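Local coordinates for virulence-associated protein I (Coxiella burnetii, PDB 3TRB), which probably binds DNA through a helix-turn-helix domain, as the antidote protein of a HigA-family addiction module, at residues K35-P40 / L60-F65. Residues are numbered along the deposited sequence; the frame is centred on the assembly and turned at random.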
ATOM      1  N   LYS A  35     -13.205  -5.693  34.545  1.00 33.62           N
ATOM      2  CA  LYS A  35     -12.161  -6.002  35.518  1.00 39.58           C
ATOM      3  C   LYS A  35     -11.023  -6.788  34.874  1.00 36.48           C
ATOM      4  O   LYS A  35      -9.849  -6.509  35.119  1.00 39.11           O
ATOM      5  CB  LYS A  35     -12.730  -6.780  36.707  1.00 47.44           C
ATOM      6  CG  LYS A  35     -13.429  -5.918  37.745  1.00 55.37           C
ATOM      7  CD  LYS A  35     -13.744  -6.722  38.997  1.00 66.09           C
ATOM      8  CE  LYS A  35     -14.281  -5.838  40.111  1.00 71.33           C
ATOM      9  NZ  LYS A  35     -14.513  -6.607  41.366  1.00 76.80           N
ATOM     10  N   HIS A  36     -11.378  -7.772  34.055  1.00 35.49           N
ATOM     11  CA  HIS A  36     -10.387  -8.581  33.354  1.00 36.35           C
ATOM     12  C   HIS A  36      -9.515  -7.729  32.437  1.00 32.16           C
ATOM     13  O   HIS A  36      -8.308  -7.950  32.332  1.00 36.65           O
ATOM     14  CB  HIS A  36     -11.066  -9.687  32.542  1.00 37.40           C
ATOM     15  CG  HIS A  36     -11.564 -10.833  33.370  1.00 44.05           C
ATOM     16  ND1 HIS A  36     -10.744 -11.559  34.203  1.00 49.02           N
ATOM     17  CD2 HIS A  36     -12.795 -11.387  33.475  1.00 43.93           C
ATOM     18  CE1 HIS A  36     -11.449 -12.507  34.798  1.00 51.18           C
ATOM     19  NE2 HIS A  36     -12.696 -12.425  34.372  1.00 48.35           N
ATOM     20  N   LEU A  37     -10.134  -6.756  31.773  1.00 29.67           N
ATOM     21  CA  LEU A  37      -9.428  -5.915  30.812  1.00 27.96           C
ATOM     22  C   LEU A  37      -8.808  -4.691  31.473  1.00 28.74           C
ATOM     23  O   LEU A  37      -7.981  -4.006  30.873  1.00 27.27           O
ATOM     24  CB  LEU A  37     -10.376  -5.467  29.696  1.00 25.29           C
ATOM     25  CG  LEU A  37     -11.048  -6.577  28.883  1.00 24.94           C
ATOM     26  CD1 LEU A  37     -11.909  -5.982  27.780  1.00 23.03           C
ATOM     27  CD2 LEU A  37     -10.001  -7.511  28.303  1.00 24.11           C
ATOM     28  N   ALA A  38      -9.213  -4.422  32.710  1.00 27.75           N
ATOM     29  CA  ALA A  38      -8.743  -3.249  33.441  1.00 30.82           C
ATOM     30  C   ALA A  38      -9.191  -1.950  32.772  1.00 32.40           C
ATOM     31  O   ALA A  38      -8.396  -1.029  32.589  1.00 33.06           O
ATOM     32  CB  ALA A  38      -7.227  -3.280  33.598  1.00 31.89           C
ATOM     33  N   ILE A  39     -10.467  -1.890  32.408  1.00 30.59           N
ATOM     34  CA  ILE A  39     -11.049  -0.687  31.822  1.00 30.83           C
ATOM     35  C   ILE A  39     -12.383  -0.388  32.496  1.00 31.28           C
ATOM     36  O   ILE A  39     -12.991  -1.278  33.091  1.00 29.53           O
ATOM     37  CB  ILE A  39     -11.263  -0.838  30.301  1.00 27.87           C
ATOM     38  CG1 ILE A  39     -12.188  -2.020  30.003  1.00 27.95           C
ATOM     39  CG2 ILE A  39      -9.930  -1.003  29.585  1.00 26.64           C
ATOM     40  CD1 ILE A  39     -12.430  -2.249  28.525  1.00 26.85           C
ATOM     41  N   PRO A  40     -12.843   0.869  32.410  1.00 33.58           N
ATOM     42  CA  PRO A  40     -14.118   1.239  33.032  1.00 33.62           C
ATOM     43  C   PRO A  40     -15.254   0.369  32.513  1.00 30.67           C
ATOM     44  O   PRO A  40     -15.283   0.043  31.325  1.00 27.16           O
ATOM     45  CB  PRO A  40     -14.320   2.689  32.579  1.00 36.45           C
ATOM     46  CG  PRO A  40     -12.948   3.190  32.297  1.00 35.80           C
ATOM     47  CD  PRO A  40     -12.201   2.015  31.743  1.00 32.42           C
ATOM     48  N   LEU A  60      -6.047  -4.509  21.799  1.00 21.12           N
ATOM     49  CA  LEU A  60      -4.895  -5.162  22.415  1.00 22.17           C
ATOM     50  C   LEU A  60      -5.289  -5.879  23.699  1.00 22.90           C
ATOM     51  O   LEU A  60      -4.806  -6.975  23.983  1.00 22.27           O
ATOM     52  CB  LEU A  60      -3.791  -4.143  22.704  1.00 23.34           C
ATOM     53  CG  LEU A  60      -3.009  -3.608  21.501  1.00 24.16           C
ATOM     54  CD1 LEU A  60      -2.089  -2.475  21.924  1.00 22.37           C
ATOM     55  CD2 LEU A  60      -2.220  -4.727  20.844  1.00 22.83           C
ATOM     56  N   ARG A  61      -6.170  -5.255  24.475  1.00 22.82           N
ATOM     57  CA  ARG A  61      -6.632  -5.843  25.727  1.00 23.30           C
ATOM     58  C   ARG A  61      -7.508  -7.066  25.468  1.00 21.09           C
ATOM     59  O   ARG A  61      -7.345  -8.103  26.111  1.00 18.86           O
ATOM     60  CB  ARG A  61      -7.377  -4.804  26.565  1.00 22.34           C
ATOM     61  CG  ARG A  61      -6.524  -3.597  26.925  1.00 24.31           C
ATOM     62  CD  ARG A  61      -7.294  -2.576  27.744  1.00 24.98           C
ATOM     63  NE  ARG A  61      -6.441  -1.457  28.133  1.00 25.64           N
ATOM     64  CZ  ARG A  61      -5.672  -1.447  29.216  1.00 30.66           C
ATOM     65  NH1 ARG A  61      -5.648  -2.499  30.022  1.00 31.08           N
ATOM     66  NH2 ARG A  61      -4.925  -0.387  29.491  1.00 31.45           N
ATOM     67  N   LEU A  62      -8.433  -6.937  24.520  1.00 21.36           N
ATOM     68  CA  LEU A  62      -9.287  -8.050  24.121  1.00 23.76           C
ATOM     69  C   LEU A  62      -8.457  -9.211  23.587  1.00 24.20           C
ATOM     70  O   LEU A  62      -8.733 -10.373  23.888  1.00 26.76           O
ATOM     71  CB  LEU A  62     -10.299  -7.602  23.066  1.00 23.99           C
ATOM     72  CG  LEU A  62     -11.435  -6.696  23.539  1.00 21.55           C
ATOM     73  CD1 LEU A  62     -12.193  -6.122  22.351  1.00 21.65           C
ATOM     74  CD2 LEU A  62     -12.376  -7.453  24.469  1.00 21.25           C
ATOM     75  N   ALA A  63      -7.438  -8.891  22.795  1.00 22.03           N
ATOM     76  CA  ALA A  63      -6.562  -9.908  22.225  1.00 23.33           C
ATOM     77  C   ALA A  63      -5.858 -10.711  23.315  1.00 27.09           C
ATOM     78  O   ALA A  63      -5.778 -11.936  23.243  1.00 28.19           O
ATOM     79  CB  ALA A  63      -5.543  -9.265  21.296  1.00 22.03           C
ATOM     80  N   LYS A  64      -5.354 -10.009  24.325  1.00 26.94           N
ATOM     81  CA  LYS A  64      -4.644 -10.643  25.432  1.00 25.07           C
ATOM     82  C   LYS A  64      -5.585 -11.502  26.272  1.00 26.56           C
ATOM     83  O   LYS A  64      -5.215 -12.586  26.718  1.00 27.96           O
ATOM     84  CB  LYS A  64      -3.977  -9.582  26.313  1.00 27.82           C
ATOM     85  CG  LYS A  64      -3.262 -10.133  27.541  1.00 32.48           C
ATOM     86  CD  LYS A  64      -1.973 -10.846  27.169  1.00 38.34           C
ATOM     87  CE  LYS A  64      -1.234 -11.338  28.407  1.00 41.19           C
ATOM     88  NZ  LYS A  64      -0.830 -10.217  29.301  1.00 42.23           N
ATOM     89  N   PHE A  65      -6.803 -11.015  26.483  1.00 25.82           N
ATOM     90  CA  PHE A  65      -7.772 -11.730  27.306  1.00 26.27           C
ATOM     91  C   PHE A  65      -8.354 -12.951  26.600  1.00 29.22           C
ATOM     92  O   PHE A  65      -8.394 -14.042  27.169  1.00 24.57           O
ATOM     93  CB  PHE A  65      -8.899 -10.795  27.748  1.00 25.63           C
ATOM     94  CG  PHE A  65      -9.978 -11.477  28.543  1.00 31.16           C
ATOM     95  CD1 PHE A  65      -9.745 -11.881  29.846  1.00 30.09           C
ATOM     96  CD2 PHE A  65     -11.230 -11.703  27.991  1.00 33.12           C
ATOM     97  CE1 PHE A  65     -10.735 -12.503  30.583  1.00 32.22           C
ATOM     98  CE2 PHE A  65     -12.224 -12.324  28.723  1.00 35.25           C
ATOM     99  CZ  PHE A  65     -11.976 -12.724  30.021  1.00 32.64           C
TER
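L37, the last residue of helix 30-37, meets helix 56-66 with both methyls of its side chain and, separately, with its carbonyl oxygen. One methyl, CD2, lies 3.5 Å from CB of F65 and equally near the backbone oxygen of R61; the other, CD1, reaches CD2 of L62 at 3.7 Å. The side chain of R61 runs extended from CG to NE (chi2 179°, chi3 177°), passing I39, whose CG2 is 3.6 Å from CD of R61, and NH1 gives a weak, bent hydrogen bond to O of L37 (2.9 Å). That carbonyl sits where a Schellman motif, with A38 as its positive-phi C-prime residue, ends the helix. Stronger partners hold the guanidinium: D57 at NE and E96 of the second subunit at NH1. At the other flank F65 forms an offset stack with H36, the planes 29° apart, CE1 of F65 lying over one face of the imidazole. ND1 of H36 is hydrogen-bonded to OG1 of T98 of the second subunit. Two helices of the helix-turn-helix domain are thus joined by a leucine between an aromatic stack and an arginine whose weak bond to L37 O is a minor part of its hold.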